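Local coordinates for superantigen-like protein SSL10 (Staphylococcus aureus subsp. aureus, PDB 6LWT) that probably inhibits classical-pathway complement activation by binding the Fc region of human IgG, and plasma clotting by binding prothrombin, at residues Lys25-Lys30 with Arg47-Gln52; Phe75-Arg80 with Asp84-Val89; Ile162-Lys165 with Phe169-Leu172. All blocks are in the same frame, centred on the assembly; numbering follows the deposited sequence.

Interaction 1: Lys25-Lys30 with Arg47-Gln52; sequences KTMEMK and RGIKIQ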
loop_
_atom_site.group_PDB
_atom_site.type_symbol
_atom_site.label_atom_id
_atom_site.label_comp_id
_atom_site.label_asym_id
_atom_site.label_seq_id
_atom_site.Cartn_x
_atom_site.Cartn_y
_atom_site.Cartn_z
ATOM N N LYS A 25 7.596 9.898 -2.522
ATOM C CA LYS A 25 7.578 9.594 -3.955
ATOM C C LYS A 25 6.948 8.236 -4.191
ATOM O O LYS A 25 7.378 7.243 -3.577
ATOM C CB LYS A 25 8.997 9.544 -4.543
ATOM C CG LYS A 25 9.795 10.838 -4.465
ATOM C CD LYS A 25 10.906 10.875 -5.525
ATOM C CE LYS A 25 10.446 11.445 -6.869
ATOM N NZ LYS A 25 10.839 12.872 -7.069
ATOM N N THR A 26 5.958 8.200 -5.082
ATOM C CA THR A 26 5.340 6.954 -5.533
ATOM C C THR A 26 5.121 6.988 -7.030
ATOM O O THR A 26 4.948 8.056 -7.606
ATOM C CB THR A 26 3.960 6.692 -4.879
ATOM O OG1 THR A 26 2.996 7.653 -5.333
ATOM C CG2 THR A 26 4.054 6.754 -3.391
ATOM N N MET A 27 5.104 5.822 -7.659
ATOM C CA MET A 27 4.775 5.712 -9.078
ATOM C C MET A 27 4.042 4.413 -9.303
ATOM O O MET A 27 4.421 3.387 -8.730
ATOM C CB MET A 27 6.041 5.685 -9.950
ATOM C CG MET A 27 6.970 6.879 -9.827
ATOM S SD MET A 27 8.137 6.955 -11.210
ATOM C CE MET A 27 9.284 5.684 -10.704
ATOM N N GLU A 28 2.990 4.461 -10.122
ATOM C CA GLU A 28 2.330 3.255 -10.609
ATOM C C GLU A 28 2.908 2.945 -11.967
ATOM O O GLU A 28 2.830 3.768 -12.887
ATOM C CB GLU A 28 0.831 3.455 -10.730
ATOM C CG GLU A 28 0.173 3.770 -9.410
ATOM C CD GLU A 28 -1.336 3.695 -9.471
ATOM O OE1 GLU A 28 -1.988 4.648 -8.994
ATOM O OE2 GLU A 28 -1.866 2.680 -9.981
ATOM N N MET A 29 3.514 1.772 -12.091
ATOM C CA MET A 29 4.182 1.382 -13.326
ATOM C C MET A 29 3.530 0.121 -13.827
ATOM O O MET A 29 3.512 -0.911 -13.143
ATOM C CB MET A 29 5.665 1.182 -13.095
ATOM C CG MET A 29 6.380 2.466 -12.697
ATOM S SD MET A 29 8.026 2.153 -12.071
ATOM C CE MET A 29 7.650 1.396 -10.521
ATOM N N LYS A 30 2.978 0.230 -15.028
ATOM C CA LYS A 30 2.189 -0.823 -15.636
ATOM C C LYS A 30 3.031 -1.537 -16.715
ATOM O O LYS A 30 3.886 -0.916 -17.372
ATOM C CB LYS A 30 0.890 -0.194 -16.181
ATOM C CG LYS A 30 0.181 -0.970 -17.269
ATOM C CD LYS A 30 -1.197 -0.396 -17.572
ATOM C CE LYS A 30 -2.300 -1.109 -16.794
ATOM N NZ LYS A 30 -3.665 -0.747 -17.277
ATOM N N ARG A 47 11.478 4.829 -17.420
ATOM C CA ARG A 47 11.742 6.213 -17.826
ATOM C C ARG A 47 13.224 6.505 -17.513
ATOM O O ARG A 47 13.596 7.607 -17.121
ATOM C CB ARG A 47 10.765 7.157 -17.087
ATOM C CG ARG A 47 10.414 8.453 -17.799
ATOM C CD ARG A 47 9.803 9.464 -16.837
ATOM N NE ARG A 47 8.492 9.012 -16.366
ATOM C CZ ARG A 47 7.988 9.200 -15.146
ATOM N NH1 ARG A 47 8.656 9.855 -14.189
ATOM N NH2 ARG A 47 6.782 8.720 -14.872
ATOM N N GLY A 48 14.056 5.471 -17.672
ATOM C CA GLY A 48 15.474 5.526 -17.348
ATOM C C GLY A 48 15.873 5.478 -15.877
ATOM O O GLY A 48 17.050 5.526 -15.575
ATOM N N ILE A 49 14.919 5.402 -14.960
ATOM C CA ILE A 49 15.230 5.377 -13.535
ATOM C C ILE A 49 15.493 3.930 -13.133
ATOM O O ILE A 49 14.700 3.050 -13.455
ATOM C CB ILE A 49 14.062 5.875 -12.673
ATOM C CG1 ILE A 49 13.625 7.283 -13.078
ATOM C CG2 ILE A 49 14.466 5.884 -11.202
ATOM C CD1 ILE A 49 12.194 7.566 -12.668
ATOM N N LYS A 50 16.581 3.709 -12.411
ATOM C CA LYS A 50 16.949 2.385 -11.925
ATOM C C LYS A 50 16.123 2.040 -10.695
ATOM O O LYS A 50 16.256 2.692 -9.672
ATOM C CB LYS A 50 18.442 2.331 -11.584
ATOM C CG LYS A 50 19.328 2.505 -12.804
ATOM C CD LYS A 50 20.811 2.373 -12.471
ATOM C CE LYS A 50 21.293 3.505 -11.590
ATOM N NZ LYS A 50 22.785 3.545 -11.568
ATOM N N ILE A 51 15.286 1.004 -10.814
ATOM C CA ILE A 51 14.406 0.556 -9.736
ATOM C C ILE A 51 14.799 -0.853 -9.288
ATOM O O ILE A 51 14.913 -1.749 -10.125
ATOM C CB ILE A 51 12.937 0.491 -10.204
ATOM C CG1 ILE A 51 12.511 1.763 -10.940
ATOM C CG2 ILE A 51 12.013 0.207 -9.016
ATOM C CD1 ILE A 51 12.606 3.019 -10.125
ATOM N N GLN A 52 15.027 -1.018 -7.991
ATOM C CA GLN A 52 15.213 -2.314 -7.371
ATOM C C GLN A 52 14.078 -2.582 -6.379
ATOM O O GLN A 52 13.830 -1.793 -5.450
ATOM C CB GLN A 52 16.565 -2.390 -6.649
ATOM C CG GLN A 52 16.787 -3.698 -5.890
ATOM C CD GLN A 52 18.256 -3.981 -5.591
ATOM O OE1 GLN A 52 19.107 -3.850 -6.463
ATOM N NE2 GLN A 52 18.550 -4.386 -4.361
#
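Met27 reaches across to Ile49 and Ile51 with its terminal methyl, and this one carbon makes the closest apolar contacts between the segments. Its CE lies 4.0 Å from Ile49 CD1, the two side chains meeting tip to tip, and 4.3 Å from Ile51 CD1. The methionine first runs out from strand 26-30 with chi2 near 180° and then turns at the thioether (chi3 -77°), which swings CE toward the two isoleucine methyls. No hydrogen bond joins the segments, because neither strand is the other's direct neighbour: 26-30 pairs with 71-76, and 49-54 pairs with 41-46 and 85-93.

The buried side is formed by Ile51 and Met29, which do not quite touch, Met29 SD standing 4.6 Å from Ile51 CG1; Phe44 packs against both, and Phe46 and Phe75 against Met29. Ile49 in turn rests on Phe86. The solvent side is looser. There the exposed Arg47, in the turn ahead of strand 49-52, folds its chain back at chi3 (-67°) so that the guanidinium comes obliquely past the sulfur, with NH1 4.2 Å from Met27 SD. That approach is no shorter than van der Waals contact and is not a hydrogen bond. The other side of strand 26-30 faces helix 133-148, where Glu28 forms a salt bridge with Lys139.

Side chains from sheet strands that are not adjacent thus meet at the margin of the hydrophobic interior of a small curled barrel, the OB-fold domain.

Interaction 2: Phe75-Arg80 with Asp84-Val89; sequences FVQEKR and DIFYTV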
loop_
_atom_site.group_PDB
_atom_site.type_symbol
_atom_site.label_atom_id
_atom_site.label_comp_id
_atom_site.label_asym_id
_atom_site.label_seq_id
_atom_site.Cartn_x
_atom_site.Cartn_y
_atom_site.Cartn_z
ATOM N N PHE A 75 5.316 1.424 -6.845
ATOM C CA PHE A 75 6.603 1.855 -6.280
ATOM C C PHE A 75 6.376 2.863 -5.167
ATOM O O PHE A 75 5.615 3.824 -5.357
ATOM C CB PHE A 75 7.452 2.465 -7.402
ATOM C CG PHE A 75 8.656 3.232 -6.926
ATOM C CD1 PHE A 75 8.560 4.593 -6.606
ATOM C CD2 PHE A 75 9.890 2.604 -6.822
ATOM C CE1 PHE A 75 9.677 5.297 -6.161
ATOM C CE2 PHE A 75 11.006 3.304 -6.393
ATOM C CZ PHE A 75 10.900 4.643 -6.052
ATOM N N VAL A 76 7.023 2.639 -4.018
ATOM C CA VAL A 76 7.127 3.631 -2.949
ATOM C C VAL A 76 8.607 3.744 -2.589
ATOM O O VAL A 76 9.247 2.750 -2.260
ATOM C CB VAL A 76 6.289 3.228 -1.712
ATOM C CG1 VAL A 76 6.501 4.196 -0.553
ATOM C CG2 VAL A 76 4.810 3.148 -2.092
ATOM N N GLN A 77 9.151 4.951 -2.629
ATOM C CA GLN A 77 10.579 5.129 -2.322
ATOM C C GLN A 77 10.907 4.841 -0.859
ATOM O O GLN A 77 10.416 5.516 0.035
ATOM C CB GLN A 77 11.061 6.536 -2.687
ATOM C CG GLN A 77 12.587 6.636 -2.602
ATOM C CD GLN A 77 13.162 7.926 -3.146
ATOM O OE1 GLN A 77 14.001 8.555 -2.495
ATOM N NE2 GLN A 77 12.753 8.307 -4.331
ATOM N N GLU A 78 11.708 3.812 -0.617
ATOM C CA GLU A 78 12.313 3.586 0.693
ATOM C C GLU A 78 13.635 4.340 0.815
ATOM O O GLU A 78 13.968 4.852 1.895
ATOM C CB GLU A 78 12.581 2.105 0.910
ATOM C CG GLU A 78 11.348 1.232 0.822
ATOM C CD GLU A 78 10.324 1.528 1.908
ATOM O OE1 GLU A 78 10.694 1.944 3.037
ATOM O OE2 GLU A 78 9.142 1.315 1.622
ATOM N N LYS A 79 14.395 4.364 -0.277
ATOM C CA LYS A 79 15.646 5.127 -0.356
ATOM C C LYS A 79 16.148 5.246 -1.783
ATOM O O LYS A 79 15.692 4.543 -2.696
ATOM C CB LYS A 79 16.741 4.505 0.532
ATOM C CG LYS A 79 17.149 3.080 0.172
ATOM C CD LYS A 79 18.301 2.619 1.069
ATOM C CE LYS A 79 19.243 1.628 0.393
ATOM N NZ LYS A 79 18.985 0.229 0.816
ATOM N N ARG A 80 17.093 6.163 -1.964
ATOM C CA ARG A 80 17.821 6.343 -3.215
ATOM C C ARG A 80 19.299 6.366 -2.822
ATOM O O ARG A 80 19.685 7.149 -1.962
ATOM C CB ARG A 80 17.405 7.663 -3.863
ATOM C CG ARG A 80 18.181 8.055 -5.117
ATOM C CD ARG A 80 18.306 9.570 -5.232
ATOM N NE ARG A 80 18.636 9.972 -6.603
ATOM C CZ ARG A 80 18.163 11.047 -7.246
ATOM N NH1 ARG A 80 18.547 11.275 -8.502
ATOM N NH2 ARG A 80 17.298 11.887 -6.676
ATOM N N ASP A 84 22.157 6.278 -7.752
ATOM C CA ASP A 84 20.811 6.601 -8.241
ATOM C C ASP A 84 19.959 5.346 -8.508
ATOM O O ASP A 84 19.180 5.287 -9.460
ATOM C CB ASP A 84 20.886 7.542 -9.444
ATOM C CG ASP A 84 21.576 8.857 -9.089
ATOM O OD1 ASP A 84 21.042 9.588 -8.223
ATOM O OD2 ASP A 84 22.659 9.130 -9.643
ATOM N N ILE A 85 20.131 4.347 -7.653
ATOM C CA ILE A 85 19.213 3.207 -7.614
ATOM C C ILE A 85 18.107 3.586 -6.621
ATOM O O ILE A 85 18.388 4.011 -5.509
ATOM C CB ILE A 85 19.921 1.899 -7.215
ATOM C CG1 ILE A 85 20.950 1.520 -8.299
ATOM C CG2 ILE A 85 18.894 0.770 -7.056
ATOM C CD1 ILE A 85 21.909 0.406 -7.913
ATOM N N PHE A 86 16.857 3.427 -7.042
ATOM C CA PHE A 86 15.698 3.765 -6.214
ATOM C C PHE A 86 15.113 2.450 -5.703
ATOM O O PHE A 86 14.803 1.582 -6.506
ATOM C CB PHE A 86 14.683 4.536 -7.046
ATOM C CG PHE A 86 15.131 5.925 -7.413
ATOM C CD1 PHE A 86 16.032 6.135 -8.452
ATOM C CD2 PHE A 86 14.670 7.025 -6.701
ATOM C CE1 PHE A 86 16.444 7.415 -8.792
ATOM C CE2 PHE A 86 15.081 8.311 -7.032
ATOM C CZ PHE A 86 15.975 8.500 -8.079
ATOM N N TYR A 87 14.975 2.312 -4.383
ATOM C CA TYR A 87 14.584 1.043 -3.766
ATOM C C TYR A 87 13.134 1.080 -3.315
ATOM O O TYR A 87 12.687 2.061 -2.709
ATOM C CB TYR A 87 15.466 0.696 -2.563
ATOM C CG TYR A 87 16.898 0.478 -2.939
ATOM C CD1 TYR A 87 17.753 1.565 -3.158
ATOM C CD2 TYR A 87 17.407 -0.802 -3.118
ATOM C CE1 TYR A 87 19.068 1.374 -3.534
ATOM C CE2 TYR A 87 18.730 -0.999 -3.484
ATOM C CZ TYR A 87 19.556 0.086 -3.696
ATOM O OH TYR A 87 20.878 -0.126 -4.075
ATOM N N THR A 88 12.436 -0.022 -3.565
ATOM C CA THR A 88 11.035 -0.174 -3.148
ATOM C C THR A 88 10.864 -1.612 -2.636
ATOM O O THR A 88 11.711 -2.484 -2.897
ATOM C CB THR A 88 10.075 0.192 -4.306
ATOM O OG1 THR A 88 8.698 0.157 -3.878
ATOM C CG2 THR A 88 10.280 -0.715 -5.507
ATOM N N VAL A 89 9.779 -1.862 -1.901
ATOM C CA VAL A 89 9.539 -3.183 -1.306
ATOM C C VAL A 89 8.166 -3.691 -1.752
ATOM O O VAL A 89 7.172 -3.003 -1.590
ATOM C CB VAL A 89 9.601 -3.132 0.227
ATOM C CG1 VAL A 89 9.321 -4.506 0.838
ATOM C CG2 VAL A 89 10.953 -2.604 0.736
HETATM O O HOH W 1 8.644 0.581 -0.858
#
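Val76 O, Glu78 OE2 and Val89 N grip one water, which donates to Val76 O (2.7 Å) and Glu78 OE2 (2.6 Å) and accepts from Val89 N. Glu78 OE2 also bonds to Tyr21, and OE1 to Lys177 as a salt bridge. Thr88 substitutes a side-chain acceptor: OG1, set anti to its own N (chi1 -175°), takes Val76 N at 3.0 Å. The Phe75 ring packs aslant on Thr88 CB (CD2 at 3.5 Å) and on Phe86 CB.

Phe86 and Tyr87 lie on opposite faces. Arg80 CG sits over the Phe86 ring, 3.8 Å from its centroid, and the guanidinium follows, Phe86 CZ beneath its centre, its plane turned 41° from the ring. Arg80 NE meets the anti lone pair of Asp84 OD1 at 2.9 Å in a bent salt bridge (138°). Gln77 NE2 lies at the edge of the Phe86 ring. Lys79 NZ stands 4.2 Å above the Tyr87 ring centroid (cation-pi), and Tyr87 OH bonds to Asp81. Tyr87 N and O bond to Lys79 O and Glu78 N, so both residues face Tyr87 as in a classic beta bulge, Lys79 N left without a partner, in the antiparallel hairpin of the OB-fold barrel.

Interaction 3: Ile162-Lys165 with Phe169-Leu172; sequences ISLK and FYNL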
loop_
_atom_site.group_PDB
_atom_site.type_symbol
_atom_site.label_atom_id
_atom_site.label_comp_id
_atom_site.label_asym_id
_atom_site.label_seq_id
_atom_site.Cartn_x
_atom_site.Cartn_y
_atom_site.Cartn_z
ATOM N N ILE A 162 -9.697 -3.536 6.791
ATOM C CA ILE A 162 -10.177 -3.869 5.455
ATOM C C ILE A 162 -10.813 -5.264 5.532
ATOM O O ILE A 162 -10.116 -6.252 5.785
ATOM C CB ILE A 162 -9.012 -3.845 4.444
ATOM C CG1 ILE A 162 -8.346 -2.457 4.399
ATOM C CG2 ILE A 162 -9.476 -4.279 3.065
ATOM C CD1 ILE A 162 -6.895 -2.497 3.965
ATOM N N SER A 163 -12.122 -5.352 5.294
ATOM C CA SER A 163 -12.823 -6.603 5.345
ATOM C C SER A 163 -13.196 -7.086 3.948
ATOM O O SER A 163 -13.623 -6.294 3.077
ATOM C CB SER A 163 -14.063 -6.464 6.226
ATOM O OG SER A 163 -13.658 -6.159 7.558
ATOM N N LEU A 164 -13.045 -8.388 3.756
ATOM C CA LEU A 164 -13.386 -9.048 2.516
ATOM C C LEU A 164 -14.733 -9.759 2.668
ATOM O O LEU A 164 -15.187 -10.041 3.782
ATOM C CB LEU A 164 -12.304 -10.027 2.079
ATOM C CG LEU A 164 -10.843 -9.541 1.990
ATOM C CD1 LEU A 164 -9.991 -10.587 1.295
ATOM C CD2 LEU A 164 -10.718 -8.168 1.364
ATOM N N LYS A 165 -15.380 -10.024 1.539
ATOM C CA LYS A 165 -16.705 -10.646 1.553
ATOM C C LYS A 165 -16.784 -11.999 2.273
ATOM O O LYS A 165 -17.821 -12.317 2.865
ATOM C CB LYS A 165 -17.251 -10.735 0.122
ATOM C CG LYS A 165 -17.714 -9.372 -0.340
ATOM C CD LYS A 165 -17.877 -9.270 -1.838
ATOM C CE LYS A 165 -18.120 -7.821 -2.181
ATOM N NZ LYS A 165 -18.302 -7.660 -3.638
ATOM N N PHE A 169 -9.870 -10.429 6.736
ATOM C CA PHE A 169 -9.633 -9.032 6.971
ATOM C C PHE A 169 -8.174 -8.753 7.243
ATOM O O PHE A 169 -7.382 -9.663 7.571
ATOM C CB PHE A 169 -10.521 -8.461 8.094
ATOM C CG PHE A 169 -10.197 -8.976 9.473
ATOM C CD1 PHE A 169 -9.261 -8.319 10.273
ATOM C CD2 PHE A 169 -10.840 -10.098 9.984
ATOM C CE1 PHE A 169 -8.973 -8.775 11.554
ATOM C CE2 PHE A 169 -10.574 -10.547 11.273
ATOM C CZ PHE A 169 -9.609 -9.907 12.048
ATOM N N TYR A 170 -7.849 -7.476 7.104
ATOM C CA TYR A 170 -6.535 -6.955 7.464
ATOM C C TYR A 170 -6.785 -5.768 8.384
ATOM O O TYR A 170 -7.449 -4.810 7.979
ATOM C CB TYR A 170 -5.767 -6.480 6.220
ATOM C CG TYR A 170 -5.607 -7.536 5.144
ATOM C CD1 TYR A 170 -6.579 -7.684 4.158
ATOM C CD2 TYR A 170 -4.534 -8.431 5.149
ATOM C CE1 TYR A 170 -6.468 -8.682 3.180
ATOM C CE2 TYR A 170 -4.416 -9.419 4.174
ATOM C CZ TYR A 170 -5.389 -9.538 3.191
ATOM O OH TYR A 170 -5.321 -10.499 2.203
ATOM N N ASN A 171 -6.236 -5.803 9.602
ATOM C CA ASN A 171 -6.338 -4.661 10.489
ATOM C C ASN A 171 -4.982 -3.954 10.522
ATOM O O ASN A 171 -3.992 -4.536 10.977
ATOM C CB ASN A 171 -6.794 -5.105 11.873
ATOM C CG ASN A 171 -7.024 -3.934 12.794
ATOM O OD1 ASN A 171 -7.927 -3.134 12.568
ATOM N ND2 ASN A 171 -6.162 -3.787 13.808
ATOM N N LEU A 172 -4.950 -2.729 10.011
ATOM C CA LEU A 172 -3.729 -1.919 9.925
ATOM C C LEU A 172 -3.624 -0.943 11.078
ATOM O O LEU A 172 -4.604 -0.274 11.435
ATOM C CB LEU A 172 -3.712 -1.129 8.630
ATOM C CG LEU A 172 -3.896 -1.942 7.360
ATOM C CD1 LEU A 172 -4.114 -1.029 6.172
ATOM C CD2 LEU A 172 -2.686 -2.814 7.133
#
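Ile162 and Tyr170 form a hydrogen-bonded pair between strands running antiparallel at 177°, with Ile162 N to Tyr170 O at 2.8 Å and Tyr170 N to Ile162 O at 2.9 Å. Ile162 O is also approached by Phe169 CA at 3.1 Å, so the carbonyl receives both an N-H and a C-H from the opposing strand.

The Ile162 and Tyr170 side chains share one face of the sheet. There Ile162 CD1 meets Leu172 CD1 at 3.8 Å, the two chains crossing obliquely, and Leu164 CD1 stands 4.4 Å from Tyr170 CE1. This is the face on which helix 133-148 packs, with Leu136 and Leu140 against Ile162 and Leu133 against Tyr170, the arrangement of a beta-grasp domain in which a mixed sheet curves round a helix. Strand 169-173 is an outermost strand of that sheet, while 159-164 continues the pairing to 192-198. Tyr170 OH is hydrogen-bonded to Glu185, and its ring also touches Ile187.

Ser163 and Phe169 occupy the other face as a non-hydrogen-bonded pair, their CA atoms 4.3 Å apart. Ser163 OG touches Phe169 CB at 3.9 Å, but the ring itself leaves the contact: with chi1 at 69°, CG lies between the backbone N and the carbonyl carbon, and the exposed aromatic group is carried away from 162-165 to a cation-pi contact with Lys161.

How the interactions relate
Interactions 1 and 2 are parts of one curled OB-fold sheet, their centres about 9 Å apart: strand 26-30 is bonded to 71-76 and strand 49-54 to 85-93, so interaction 2 supplies the strands that bridge interaction 1. Interaction 3 lies in the beta-grasp domain, its centre about 27 Å from that of interaction 2. Interaction 1 is mainly apolar side-chain contact across the curled sheet; the two hairpins rely on backbone bonds, regular in interaction 3 but supplemented by water, salt bridge and cation-pi contacts in interaction 2. Each is partly buried: Met29 and Ile51, Phe75 and Thr88, and Ile162 and Leu172 lie inside, with Arg47, Lys79, Arg80 and Phe169 at the surface. A segment of each touches helix 133-148.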